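Local coordinates for putative lipoprotein (Bacteroides fragilis, PDB 3QNK) that probably captures glycans or similar nutrients at the cell surface, as SusD-family lipoproteins do beside an outer-membrane transporter, at residues R106-V111 against T164-A169; A179-A184 against Y209-E214; V259-D264 against L345-D350. One frame throughout, in Å; residues are numbered along the deposited sequence.

Interaction 1: residues R106-V111 against T164-A169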
loop_
_atom_site.group_PDB
_atom_site.type_symbol
_atom_site.label_atom_id
_atom_site.label_comp_id
_atom_site.label_asym_id
_atom_site.label_seq_id
_atom_site.Cartn_x
_atom_site.Cartn_y
_atom_site.Cartn_z
ATOM N N ARG B 106 26.735 -13.016 10.859
ATOM C CA ARG B 106 25.520 -13.836 10.904
ATOM C C ARG B 106 24.298 -12.957 10.519
ATOM O O ARG B 106 23.545 -13.354 9.629
ATOM C CB ARG B 106 25.374 -14.511 12.299
ATOM C CG ARG B 106 24.013 -15.172 12.621
ATOM C CD ARG B 106 23.190 -14.241 13.512
ATOM N NE ARG B 106 22.603 -14.861 14.706
ATOM C CZ ARG B 106 23.258 -15.093 15.842
ATOM N NH1 ARG B 106 24.558 -14.834 15.933
ATOM N NH2 ARG B 106 22.627 -15.619 16.882
ATOM N N LEU B 107 24.152 -11.738 11.119
ATOM C CA LEU B 107 23.046 -10.823 10.792
ATOM C C LEU B 107 23.068 -10.433 9.323
ATOM O O LEU B 107 22.017 -10.459 8.685
ATOM C CB LEU B 107 23.051 -9.554 11.651
ATOM C CG LEU B 107 22.796 -9.699 13.151
ATOM C CD1 LEU B 107 23.050 -8.377 13.877
ATOM C CD2 LEU B 107 21.399 -10.227 13.444
ATOM N N THR B 108 24.261 -10.110 8.772
ATOM C CA THR B 108 24.418 -9.748 7.352
ATOM C C THR B 108 23.917 -10.905 6.466
ATOM O O THR B 108 23.238 -10.652 5.480
ATOM C CB THR B 108 25.860 -9.347 7.042
ATOM O OG1 THR B 108 26.254 -8.340 7.971
ATOM C CG2 THR B 108 26.030 -8.805 5.636
ATOM N N GLY B 109 24.209 -12.143 6.863
ATOM C CA GLY B 109 23.770 -13.348 6.173
ATOM C C GLY B 109 22.263 -13.443 6.110
ATOM O O GLY B 109 21.715 -13.767 5.062
ATOM N N GLU B 110 21.580 -13.082 7.209
ATOM C CA GLU B 110 20.122 -13.092 7.319
ATOM C C GLU B 110 19.512 -12.076 6.367
ATOM O O GLU B 110 18.522 -12.387 5.710
ATOM C CB GLU B 110 19.662 -12.821 8.762
ATOM C CG GLU B 110 20.309 -13.697 9.829
ATOM C CD GLU B 110 19.645 -13.674 11.190
ATOM O OE1 GLU B 110 18.431 -13.959 11.251
ATOM O OE2 GLU B 110 20.343 -13.451 12.205
ATOM N N VAL B 111 20.134 -10.897 6.230
ATOM C CA VAL B 111 19.672 -9.840 5.324
ATOM C C VAL B 111 19.918 -10.263 3.866
ATOM O O VAL B 111 19.063 -9.968 3.015
ATOM C CB VAL B 111 20.298 -8.470 5.667
ATOM C CG1 VAL B 111 19.677 -7.363 4.831
ATOM C CG2 VAL B 111 20.110 -8.155 7.153
ATOM N N THR B 164 24.540 -18.797 2.501
ATOM C CA THR B 164 25.067 -20.148 2.855
ATOM C C THR B 164 26.467 -20.060 3.531
ATOM O O THR B 164 26.777 -20.866 4.413
ATOM C CB THR B 164 25.168 -21.083 1.624
ATOM O OG1 THR B 164 26.175 -20.637 0.713
ATOM C CG2 THR B 164 23.862 -21.259 0.896
ATOM N N GLU B 165 27.303 -19.077 3.117
ATOM C CA GLU B 165 28.640 -18.873 3.674
ATOM C C GLU B 165 28.599 -18.228 5.062
ATOM O O GLU B 165 29.481 -18.512 5.875
ATOM C CB GLU B 165 29.490 -17.992 2.748
ATOM C CG GLU B 165 29.784 -18.606 1.384
ATOM C CD GLU B 165 30.405 -17.721 0.313
ATOM O OE1 GLU B 165 30.443 -16.480 0.488
ATOM O OE2 GLU B 165 30.845 -18.282 -0.717
HETATM N N MSE B 166 27.585 -17.365 5.345
HETATM C CA MSE B 166 27.510 -16.580 6.594
HETATM C C MSE B 166 26.506 -17.045 7.648
HETATM O O MSE B 166 26.604 -16.606 8.795
HETATM C CB MSE B 166 27.191 -15.129 6.259
HETATM C CG MSE B 166 28.219 -14.514 5.342
HETATM SE SE MSE B 166 27.637 -12.824 4.692
HETATM C CE MSE B 166 28.484 -11.741 6.024
ATOM N N LEU B 167 25.540 -17.880 7.282
ATOM C CA LEU B 167 24.514 -18.334 8.227
ATOM C C LEU B 167 24.897 -19.626 8.987
ATOM O O LEU B 167 25.600 -20.486 8.433
ATOM C CB LEU B 167 23.181 -18.565 7.508
ATOM C CG LEU B 167 22.440 -17.323 7.032
ATOM C CD1 LEU B 167 21.188 -17.708 6.254
ATOM C CD2 LEU B 167 22.085 -16.430 8.178
ATOM N N PRO B 168 24.417 -19.792 10.253
ATOM C CA PRO B 168 24.653 -21.066 10.959
ATOM C C PRO B 168 23.660 -22.147 10.481
ATOM O O PRO B 168 22.618 -21.816 9.910
ATOM C CB PRO B 168 24.405 -20.703 12.421
ATOM C CG PRO B 168 23.405 -19.614 12.370
ATOM C CD PRO B 168 23.569 -18.881 11.060
ATOM N N ALA B 169 23.975 -23.423 10.719
ATOM C CA ALA B 169 23.085 -24.520 10.347
ATOM C C ALA B 169 21.916 -24.617 11.331
ATOM O O ALA B 169 20.819 -25.047 10.954
ATOM C CB ALA B 169 23.850 -25.835 10.306
#

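Interaction 2: residues A179-A184 against Y209-E214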
loop_
_atom_site.group_PDB
_atom_site.type_symbol
_atom_site.label_atom_id
_atom_site.label_comp_id
_atom_site.label_asym_id
_atom_site.label_seq_id
_atom_site.Cartn_x
_atom_site.Cartn_y
_atom_site.Cartn_z
ATOM N N ALA B 179 16.687 -17.427 9.718
ATOM C CA ALA B 179 17.153 -18.117 8.520
ATOM C C ALA B 179 18.408 -18.942 8.834
ATOM O O ALA B 179 19.340 -18.447 9.467
ATOM C CB ALA B 179 17.456 -17.105 7.441
ATOM N N THR B 180 18.438 -20.195 8.383
ATOM C CA THR B 180 19.583 -21.100 8.580
ATOM C C THR B 180 20.350 -21.294 7.288
ATOM O O THR B 180 19.898 -20.839 6.225
ATOM C CB THR B 180 19.090 -22.464 9.084
ATOM O OG1 THR B 180 18.030 -22.970 8.230
ATOM C CG2 THR B 180 18.658 -22.409 10.551
ATOM N N LYS B 181 21.491 -21.998 7.369
ATOM C CA LYS B 181 22.319 -22.369 6.227
ATOM C C LYS B 181 21.444 -23.222 5.280
ATOM O O LYS B 181 21.403 -22.973 4.073
ATOM C CB LYS B 181 23.546 -23.129 6.749
ATOM C CG LYS B 181 24.700 -23.359 5.792
ATOM C CD LYS B 181 25.768 -24.197 6.511
ATOM C CE LYS B 181 27.188 -23.810 6.167
ATOM N NZ LYS B 181 27.556 -22.421 6.600
ATOM N N GLY B 182 20.658 -24.121 5.874
ATOM C CA GLY B 182 19.712 -24.988 5.188
ATOM C C GLY B 182 18.644 -24.229 4.448
ATOM O O GLY B 182 18.363 -24.545 3.289
ATOM N N ALA B 183 18.051 -23.198 5.089
ATOM C CA ALA B 183 17.033 -22.373 4.439
ATOM C C ALA B 183 17.607 -21.711 3.186
ATOM O O ALA B 183 16.963 -21.733 2.137
ATOM C CB ALA B 183 16.499 -21.332 5.411
ATOM N N ALA B 184 18.849 -21.195 3.272
ATOM C CA ALA B 184 19.520 -20.542 2.146
ATOM C C ALA B 184 19.764 -21.539 1.006
ATOM O O ALA B 184 19.438 -21.227 -0.137
ATOM C CB ALA B 184 20.821 -19.915 2.596
ATOM N N TYR B 209 20.822 -32.335 2.358
ATOM C CA TYR B 209 20.787 -33.729 2.800
ATOM C C TYR B 209 21.764 -33.987 3.963
ATOM O O TYR B 209 21.556 -34.913 4.763
ATOM C CB TYR B 209 21.105 -34.679 1.638
ATOM C CG TYR B 209 20.089 -34.708 0.513
ATOM C CD1 TYR B 209 18.719 -34.792 0.776
ATOM C CD2 TYR B 209 20.497 -34.735 -0.817
ATOM C CE1 TYR B 209 17.784 -34.864 -0.260
ATOM C CE2 TYR B 209 19.569 -34.762 -1.861
ATOM C CZ TYR B 209 18.213 -34.838 -1.581
ATOM O OH TYR B 209 17.312 -34.888 -2.623
ATOM N N LYS B 210 22.804 -33.150 4.068
ATOM C CA LYS B 210 23.838 -33.242 5.087
ATOM C C LYS B 210 23.486 -32.471 6.380
ATOM O O LYS B 210 24.152 -32.670 7.406
ATOM C CB LYS B 210 25.170 -32.685 4.519
ATOM C CG LYS B 210 25.731 -33.441 3.320
ATOM C CD LYS B 210 26.955 -32.733 2.739
ATOM C CE LYS B 210 27.216 -33.153 1.308
ATOM N NZ LYS B 210 28.274 -32.317 0.676
ATOM N N LEU B 211 22.459 -31.609 6.338
ATOM C CA LEU B 211 22.133 -30.714 7.447
ATOM C C LEU B 211 21.149 -31.269 8.501
ATOM O O LEU B 211 20.646 -30.496 9.339
ATOM C CB LEU B 211 21.619 -29.380 6.880
ATOM C CG LEU B 211 22.701 -28.581 6.169
ATOM C CD1 LEU B 211 22.124 -27.441 5.394
ATOM C CD2 LEU B 211 23.802 -28.142 7.131
ATOM N N GLY B 212 20.960 -32.590 8.510
ATOM C CA GLY B 212 20.099 -33.244 9.486
ATOM C C GLY B 212 18.607 -32.960 9.419
ATOM O O GLY B 212 17.924 -32.988 10.446
ATOM N N TYR B 213 18.060 -32.693 8.227
ATOM C CA TYR B 213 16.603 -32.560 8.152
ATOM C C TYR B 213 16.011 -33.987 8.006
ATOM O O TYR B 213 16.742 -34.925 7.703
ATOM C CB TYR B 213 16.180 -31.616 7.010
ATOM C CG TYR B 213 16.540 -30.168 7.258
ATOM C CD1 TYR B 213 15.796 -29.385 8.139
ATOM C CD2 TYR B 213 17.620 -29.581 6.616
ATOM C CE1 TYR B 213 16.138 -28.065 8.401
ATOM C CE2 TYR B 213 17.964 -28.252 6.856
ATOM C CZ TYR B 213 17.220 -27.495 7.750
ATOM O OH TYR B 213 17.514 -26.166 7.973
ATOM N N GLU B 214 14.735 -34.168 8.280
ATOM C CA GLU B 214 14.119 -35.490 8.182
ATOM C C GLU B 214 12.647 -35.343 7.810
ATOM O O GLU B 214 11.980 -34.445 8.329
ATOM C CB GLU B 214 14.284 -36.233 9.524
ATOM C CG GLU B 214 14.147 -37.745 9.472
ATOM C CD GLU B 214 14.014 -38.370 10.848
ATOM O OE1 GLU B 214 14.925 -38.167 11.691
ATOM O OE2 GLU B 214 12.969 -39.019 11.099
#

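Interaction 3: residues V259-D264 against L345-D350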
loop_
_atom_site.group_PDB
_atom_site.type_symbol
_atom_site.label_atom_id
_atom_site.label_comp_id
_atom_site.label_asym_id
_atom_site.label_seq_id
_atom_site.Cartn_x
_atom_site.Cartn_y
_atom_site.Cartn_z
ATOM N N VAL B 259 -14.286 -23.714 6.066
ATOM C CA VAL B 259 -15.649 -24.070 5.608
ATOM C C VAL B 259 -16.614 -23.046 6.193
ATOM O O VAL B 259 -16.512 -22.726 7.386
ATOM C CB VAL B 259 -16.062 -25.521 5.962
ATOM C CG1 VAL B 259 -17.377 -25.899 5.288
ATOM C CG2 VAL B 259 -14.971 -26.520 5.583
ATOM N N THR B 260 -17.520 -22.496 5.361
ATOM C CA THR B 260 -18.440 -21.471 5.856
ATOM C C THR B 260 -19.608 -22.048 6.664
ATOM O O THR B 260 -19.767 -21.697 7.832
ATOM C CB THR B 260 -18.932 -20.587 4.729
ATOM O OG1 THR B 260 -17.780 -20.052 4.095
ATOM C CG2 THR B 260 -19.785 -19.437 5.232
ATOM N N TYR B 261 -20.388 -22.947 6.069
ATOM C CA TYR B 261 -21.605 -23.460 6.701
ATOM C C TYR B 261 -21.386 -24.741 7.457
ATOM O O TYR B 261 -21.680 -25.849 7.008
ATOM C CB TYR B 261 -22.719 -23.574 5.657
ATOM C CG TYR B 261 -22.958 -22.225 5.025
ATOM C CD1 TYR B 261 -23.638 -21.224 5.715
ATOM C CD2 TYR B 261 -22.388 -21.901 3.797
ATOM C CE1 TYR B 261 -23.823 -19.965 5.162
ATOM C CE2 TYR B 261 -22.555 -20.637 3.235
ATOM C CZ TYR B 261 -23.279 -19.672 3.918
ATOM O OH TYR B 261 -23.469 -18.427 3.371
ATOM N N ILE B 262 -20.920 -24.525 8.677
ATOM C CA ILE B 262 -20.552 -25.476 9.724
ATOM C C ILE B 262 -21.343 -24.981 10.964
ATOM O O ILE B 262 -21.083 -25.378 12.098
ATOM C CB ILE B 262 -18.968 -25.380 9.736
ATOM C CG1 ILE B 262 -18.292 -26.458 8.904
ATOM C CG2 ILE B 262 -18.205 -25.047 11.004
ATOM C CD1 ILE B 262 -18.959 -27.886 8.881
ATOM N N ASN B 263 -22.389 -24.156 10.685
ATOM C CA ASN B 263 -23.257 -23.451 11.627
ATOM C C ASN B 263 -24.421 -24.288 12.198
ATOM O O ASN B 263 -25.342 -23.732 12.779
ATOM C CB ASN B 263 -23.786 -22.142 11.000
ATOM C CG ASN B 263 -24.524 -22.242 9.685
ATOM O OD1 ASN B 263 -24.378 -23.186 8.903
ATOM N ND2 ASN B 263 -25.300 -21.218 9.386
ATOM N N ASP B 264 -24.356 -25.615 12.081
ATOM C CA ASP B 264 -25.279 -26.550 12.727
ATOM C C ASP B 264 -24.751 -26.805 14.161
ATOM O O ASP B 264 -25.532 -26.973 15.087
ATOM C CB ASP B 264 -25.401 -27.866 11.916
ATOM C CG ASP B 264 -24.088 -28.607 11.652
ATOM O OD1 ASP B 264 -23.114 -27.957 11.165
ATOM O OD2 ASP B 264 -24.049 -29.847 11.878
ATOM N N LEU B 345 -27.061 -30.037 2.212
ATOM C CA LEU B 345 -27.912 -29.076 2.925
ATOM C C LEU B 345 -27.211 -27.842 3.453
ATOM O O LEU B 345 -27.849 -26.799 3.540
ATOM C CB LEU B 345 -28.584 -29.751 4.131
ATOM C CG LEU B 345 -29.550 -30.904 3.834
ATOM C CD1 LEU B 345 -29.913 -31.649 5.095
ATOM C CD2 LEU B 345 -30.794 -30.428 3.135
HETATM N N MSE B 346 -25.950 -27.977 3.884
HETATM C CA MSE B 346 -25.195 -26.945 4.573
HETATM C C MSE B 346 -24.325 -26.083 3.639
HETATM O O MSE B 346 -24.797 -25.039 3.223
HETATM C CB MSE B 346 -24.346 -27.603 5.674
HETATM C CG MSE B 346 -25.171 -28.280 6.785
HETATM SE SE MSE B 346 -26.116 -27.014 7.921
HETATM C CE MSE B 346 -24.589 -26.276 8.790
ATOM N N ASP B 347 -23.045 -26.470 3.365
ATOM C CA ASP B 347 -22.098 -25.706 2.540
ATOM C C ASP B 347 -22.289 -26.027 1.076
ATOM O O ASP B 347 -21.639 -26.917 0.506
ATOM C CB ASP B 347 -20.656 -25.961 2.962
ATOM C CG ASP B 347 -19.751 -24.814 2.601
ATOM O OD1 ASP B 347 -19.733 -23.819 3.352
ATOM O OD2 ASP B 347 -19.060 -24.909 1.568
ATOM N N THR B 348 -23.139 -25.227 0.469
ATOM C CA THR B 348 -23.670 -25.317 -0.872
ATOM C C THR B 348 -23.154 -24.181 -1.766
ATOM O O THR B 348 -22.993 -23.059 -1.275
ATOM C CB THR B 348 -25.173 -25.315 -0.647
ATOM O OG1 THR B 348 -25.568 -26.670 -0.444
ATOM C CG2 THR B 348 -25.962 -24.668 -1.723
ATOM N N PRO B 349 -22.926 -24.429 -3.084
ATOM C CA PRO B 349 -22.459 -23.335 -3.970
ATOM C C PRO B 349 -23.431 -22.139 -4.075
ATOM O O PRO B 349 -23.012 -21.002 -4.336
ATOM C CB PRO B 349 -22.328 -24.015 -5.333
ATOM C CG PRO B 349 -22.278 -25.463 -5.056
ATOM C CD PRO B 349 -23.102 -25.691 -3.836
ATOM N N ASP B 350 -24.731 -22.409 -3.870
ATOM C CA ASP B 350 -25.831 -21.451 -3.937
ATOM C C ASP B 350 -25.775 -20.457 -2.779
ATOM O O ASP B 350 -26.322 -19.364 -2.883
ATOM C CB ASP B 350 -27.165 -22.195 -3.938
ATOM C CG ASP B 350 -27.161 -23.389 -4.880
ATOM O OD1 ASP B 350 -26.732 -23.222 -6.060
ATOM O OD2 ASP B 350 -27.529 -24.510 -4.431
#

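Interaction 1: residues R106-V111 against T164-A169
Pro168 and Arg106 meet without any stacking of flat groups: the pyrrolidine presents one corner, CD, to the aliphatic Arg106 CG at 4.0 Å, and the two side chains cross at about a right angle. The guanidinium group lies further along the chain, where NH1 pairs with Glu103 and NE makes a long approach to the Glu110 carboxylate. This is packing in the alpha-alpha superhelix of the SusD fold, in its TPR-related N-terminal part: helix 101-126 lies against the C-terminal end of helix 149-166. The backbones come closest at Gly109, whose CA is 5.0 Å from the Met166 CA; having no side chain, it lets the backbones approach, and Met166 CB sits over its CA at 3.9 Å. The chain of Met166, a selenomethionine, then bends at its last torsion (chi3 94°), which carries the methyl CE round to Thr108 CB at 3.7 Å. Thr108 turns its hydroxyl to Lys104 O, within its own helix, so its part in the contact is apolar. No hydrogen bond joins the segments. Leu167, the first residue to leave helical geometry, reaches back to the helix with its isobutyl end. The Glu110 carboxylate is held elsewhere, by Tyr28, while its aliphatic root faces the leucine. Leu167 CD2 thus rests beside the peptide linking Gly109 to Glu110, 3.6 Å from Gly109 C and 3.7 Å from Glu110 CG.

Interaction 2: residues A179-A184 against Y209-E214
Tyr213 reaches the first turn of helix 181-194 with its phenol oxygen, and the tight part of the contact is gathered round Gly182 and the Tyr213 hydroxyl. Thr180 OG1 donates to Tyr213 OH over 3.2 Å, and it also accepts from Ala183 N at 3.1 Å with an N-H...O angle of 154°. The threonine hydroxyl thus accepts one bond and donates the other. Chi1 of 51° sets OG1 between the backbone N and the carbonyl carbon of Thr180, within reach of both partners. Gly182, without a side chain, brings its CA to the edge of the tyrosine ring, near the ring plane and 3.7 Å from OH. From the same loop as the tyrosine, Leu211 CD1 lies 3.4 Å from Gly182 CA, so the glycine is met by both a ring edge and a methyl.

Toward Lys181 and the exposed part of the loop the contact is looser. Lys181 CD and Leu211 CD2 are 4.5 Å apart, and the lysine chain leads away to give its NZ to Thr164 O. Leu211 is only partly covered and also touches Ala169, while the neighbouring Gly212 is exposed. Elsewhere Tyr213 packs against Ile239 of strand 238-244. The arrangement is a classic threonine N-cap, here with a tyrosine from the loop after helix 198-209 bonded to the capping hydroxyl, at the start of a helix in the TPR-like superhelix.

Interaction 3: residues V259-D264 against L345-D350
Asp347 OD1 is the polar centre of the first shell, receiving the backbone N-H of Tyr261 at 2.9 Å. The bond is almost straight, with an N-H...O angle of 175°, and uses the anti lone pair of OD1, the one away from OD2. Thr260 N adds a second bond to the same oxygen, weak because it is long, at 3.3 Å, and bent. CG of Asp347 stands anti to its backbone N (chi1 -155°), which carries the carboxylate toward the amides of Thr260 and Tyr261. Val259 CG1 packs beside Asp347 CG at 3.7 Å. The Tyr261 and Asp347 side chains cross at about a right angle, with ring and carboxylate planes 43° apart.

The other large contributor to the first shell is Met346, a selenomethionine. Bent at chi2 and chi3, its chain curls across the first loop: CB faces Tyr261 CB at 4.3 Å, and the terminal CE lies 3.6 Å from Asp264 CB, close to the Asn263 side chain.

The second shell fixes these groups. Asp347 OD2 is bound by Arg343 and Ser355 N, so the buried carboxylate has partners on both oxygens, and the arginine would probably favour its ionised form. Thr260 CG2 lies 3.6 Å above one face of the Tyr261 ring, offset toward the rim, and Asn263 OD1 sits in the ring plane at the edge. Tyr261 OH bonds Gly352 O, while Lys351 makes a cation-pi contact with the ring and also bonds Met346 O. Tyr261 is the centre of an inverse gamma turn, and the arrangement is a loop-loop junction within the SusD-family region, in which a buried aspartate receives the amide at the centre of the turn.

Overall arrangement
Interactions 1 and 2 adjoin, their centres 13 Å apart, and share the link between helix 149-166 and helix 181-194, where Pro168 O lies 2.8 Å from Lys181 N. Both belong to the helical superhelix and use a glycine where segments approach, but interaction 1 is van der Waals packing with no hydrogen bond across it, whereas interaction 2 has one side-chain hydrogen bond at a helix start. Interaction 3 is about 48 Å from interaction 1 between centres, on the opposite side of the chain's centre. There loops lacking regular structure are joined by a carboxylate on backbone amides. All three are partly buried.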